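Local atomic coordinates of copper-transporting ATPase PAA2, chloroplastic (Arabidopsis thaliana, PDB entry 5LBK), a protein that transfers copper across the chloroplast thylakoid membrane at the expense of ATP, this chain being its nucleotide-binding (N) domain. Residues Asp93-Lys96 / Leu97-Leu101. Numbering follows the deposited sequence.
Sequences DMVK and LESLL
S99 reaches back to V95 with two donors at once, in the middle of the alpha-helix 91-102 that lies against the six-stranded antiparallel sheet of this P1B-type ATPase N-domain. The assignment as alpha-helix rests on four successive i to i+4 amide bonds: L97 N to D93 O, E98 N to M94 O, S99 N to V95 O and L100 N to K96 O. Three of them are nearly straight at the hydrogen; that of S99 is bent to 143°, although its N lies only 2.7 Å from V95 O.

The tightly packed side is the one turned to the sheet. L97, the buried residue of the group, packs its side chain on Y120 of strand 117-123 and I128 of strand 127-134. One turn on, L101 continues the apolar strip onto V118, Y120 and A131. E98 borders this face: its CG sits 3.1 Å from M94 O, the chain bends beyond CG, and OE2 is hydrogen-bonded to the hydroxyl of Y120. This bond joins E98, on the flank of the helix, to strand 117-123. Packing between the side chains of M94 and E98 is slacker, their CG atoms being 4.5 Å apart.

The other side, carrying V95, K96, S99 and L100, is looser: all four residues are exposed on the surface, and V95 CG1 only grazes S99 OG at 3.9 Å. A closer touch runs onto the backbone, where L100 places CG 3.5 Å from K96 O. Here too the hydroxyl of S99 turns back onto the helix, since chi1 of -78° sets OG beside its own backbone N; OG donates to V95 O over 3.0 Å, from 44° above the carbonyl plane.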
ATOM      1  N   ASP A  93      13.313   8.721  -6.583  1.00 30.55           N
ATOM      2  CA  ASP A  93      11.902   8.377  -6.372  1.00 37.69           C
ATOM      3  C   ASP A  93      11.534   8.495  -4.898  1.00 31.21           C
ATOM      4  O   ASP A  93      10.419   8.904  -4.555  1.00 28.86           O
ATOM      5  CB  ASP A  93      11.613   6.960  -6.889  1.00 40.45           C
ATOM      6  CG  ASP A  93      11.381   6.902  -8.405  1.00 49.91           C
ATOM      7  OD1 ASP A  93      11.213   7.952  -9.055  1.00 41.57           O
ATOM      8  OD2 ASP A  93      11.330   5.774  -8.953  1.00 48.74           O
ATOM      9  N   MET A  94      12.440   8.111  -4.002  1.00 36.28           N
ATOM     10  CA  MET A  94      12.149   8.235  -2.576  1.00 30.21           C
ATOM     11  C   MET A  94      12.015   9.698  -2.171  1.00 29.60           C
ATOM     12  O   MET A  94      11.201  10.040  -1.308  1.00 29.68           O
ATOM     13  CB  MET A  94      13.253   7.551  -1.772  1.00 34.26           C
ATOM     14  CG  MET A  94      12.902   7.113  -0.382  1.00 68.03           C
ATOM     15  SD  MET A  94      11.523   5.958  -0.308  1.00 58.17           S
ATOM     16  CE  MET A  94      11.554   5.129  -1.871  1.00 34.05           C
ATOM     17  N   VAL A  95      12.869  10.567  -2.709  1.00 29.71           N
ATOM     18  CA  VAL A  95      12.765  11.988  -2.391  1.00 29.95           C
ATOM     19  C   VAL A  95      11.435  12.536  -2.909  1.00 28.98           C
ATOM     20  O   VAL A  95      10.728  13.259  -2.209  1.00 29.20           O
ATOM     21  CB  VAL A  95      13.955  12.761  -2.990  1.00 31.24           C
ATOM     22  CG1 VAL A  95      13.702  14.248  -2.894  1.00 32.12           C
ATOM     23  CG2 VAL A  95      15.269  12.359  -2.284  1.00 33.17           C
ATOM     24  N   LYS A  96      11.092  12.187  -4.149  1.00 28.58           N
ATOM     25  CA  LYS A  96       9.835  12.663  -4.728  1.00 28.60           C
ATOM     26  C   LYS A  96       8.652  12.227  -3.869  1.00 28.34           C
ATOM     27  O   LYS A  96       7.792  13.031  -3.490  1.00 28.86           O
ATOM     28  CB  LYS A  96       9.684  12.109  -6.150  1.00 29.98           C
ATOM     29  CG  LYS A  96      10.664  12.734  -7.180  1.00 42.33           C
ATOM     30  CD  LYS A  96      10.349  14.188  -7.447  1.00 46.72           C
ATOM     31  CE  LYS A  96      11.312  14.789  -8.480  1.00 61.05           C
ATOM     32  NZ  LYS A  96      10.911  16.179  -8.856  1.00 54.83           N
ATOM     33  N   LEU A  97       8.611  10.948  -3.522  1.00 28.29           N
ATOM     34  CA  LEU A  97       7.495  10.425  -2.748  1.00 28.93           C
ATOM     35  C   LEU A  97       7.424  11.104  -1.396  1.00 29.24           C
ATOM     36  O   LEU A  97       6.357  11.476  -0.929  1.00 29.98           O
ATOM     37  CB  LEU A  97       7.654   8.902  -2.574  1.00 29.76           C
ATOM     38  CG  LEU A  97       6.498   8.170  -1.940  1.00 32.71           C
ATOM     39  CD1 LEU A  97       5.273   8.284  -2.819  1.00 37.82           C
ATOM     40  CD2 LEU A  97       6.875   6.727  -1.735  1.00 34.48           C
ATOM     41  N   GLU A  98       8.567  11.207  -0.713  1.00 29.38           N
ATOM     42  CA  GLU A  98       8.571  11.831   0.598  1.00 30.58           C
ATOM     43  C   GLU A  98       8.336  13.329   0.496  1.00 32.08           C
ATOM     44  O   GLU A  98       7.827  13.939   1.436  1.00 31.95           O
ATOM     45  CB  GLU A  98       9.897  11.508   1.310  1.00 31.80           C
ATOM     46  CG  GLU A  98      10.036   9.989   1.556  1.00 32.70           C
ATOM     47  CD  GLU A  98       8.953   9.433   2.502  1.00 34.43           C
ATOM     48  OE1 GLU A  98       8.680  10.020   3.553  1.00 45.12           O
ATOM     49  OE2 GLU A  98       8.319   8.433   2.166  1.00 37.33           O
ATOM     50  N   SER A  99       8.703  13.945  -0.624  1.00 35.21           N
ATOM     51  CA  SER A  99       8.430  15.364  -0.769  1.00 33.96           C
ATOM     52  C   SER A  99       6.939  15.616  -0.900  1.00 31.10           C
ATOM     53  O   SER A  99       6.426  16.579  -0.337  1.00 32.50           O
ATOM     54  CB  SER A  99       9.138  15.964  -1.980  1.00 32.98           C
ATOM     55  OG  SER A  99      10.496  16.184  -1.720  1.00 46.59           O
ATOM     56  N   LEU A 100       6.236  14.749  -1.629  1.00 30.44           N
ATOM     57  CA  LEU A 100       4.785  14.844  -1.707  1.00 31.51           C
ATOM     58  C   LEU A 100       4.131  14.615  -0.358  1.00 32.46           C
ATOM     59  O   LEU A 100       3.205  15.334   0.036  1.00 34.03           O
ATOM     60  CB  LEU A 100       4.251  13.847  -2.706  1.00 31.55           C
ATOM     61  CG  LEU A 100       4.534  14.099  -4.159  1.00 33.89           C
ATOM     62  CD1 LEU A 100       4.421  12.870  -4.902  1.00 35.81           C
ATOM     63  CD2 LEU A 100       3.520  15.126  -4.712  1.00 39.76           C
ATOM     64  N   LEU A 101       4.539  13.563   0.338  1.00 32.20           N
ATOM     65  CA  LEU A 101       3.933  13.318   1.640  1.00 38.43           C
ATOM     66  C   LEU A 101       4.304  14.396   2.660  1.00 41.86           C
ATOM     67  O   LEU A 101       3.459  14.786   3.482  1.00 39.97           O
ATOM     68  CB  LEU A 101       4.343  11.936   2.136  1.00 34.42           C
ATOM     69  CG  LEU A 101       3.879  10.812   1.232  1.00 34.31           C
ATOM     70  CD1 LEU A 101       4.734   9.573   1.504  1.00 34.66           C
ATOM     71  CD2 LEU A 101       2.432  10.512   1.449  1.00 36.68           C
TER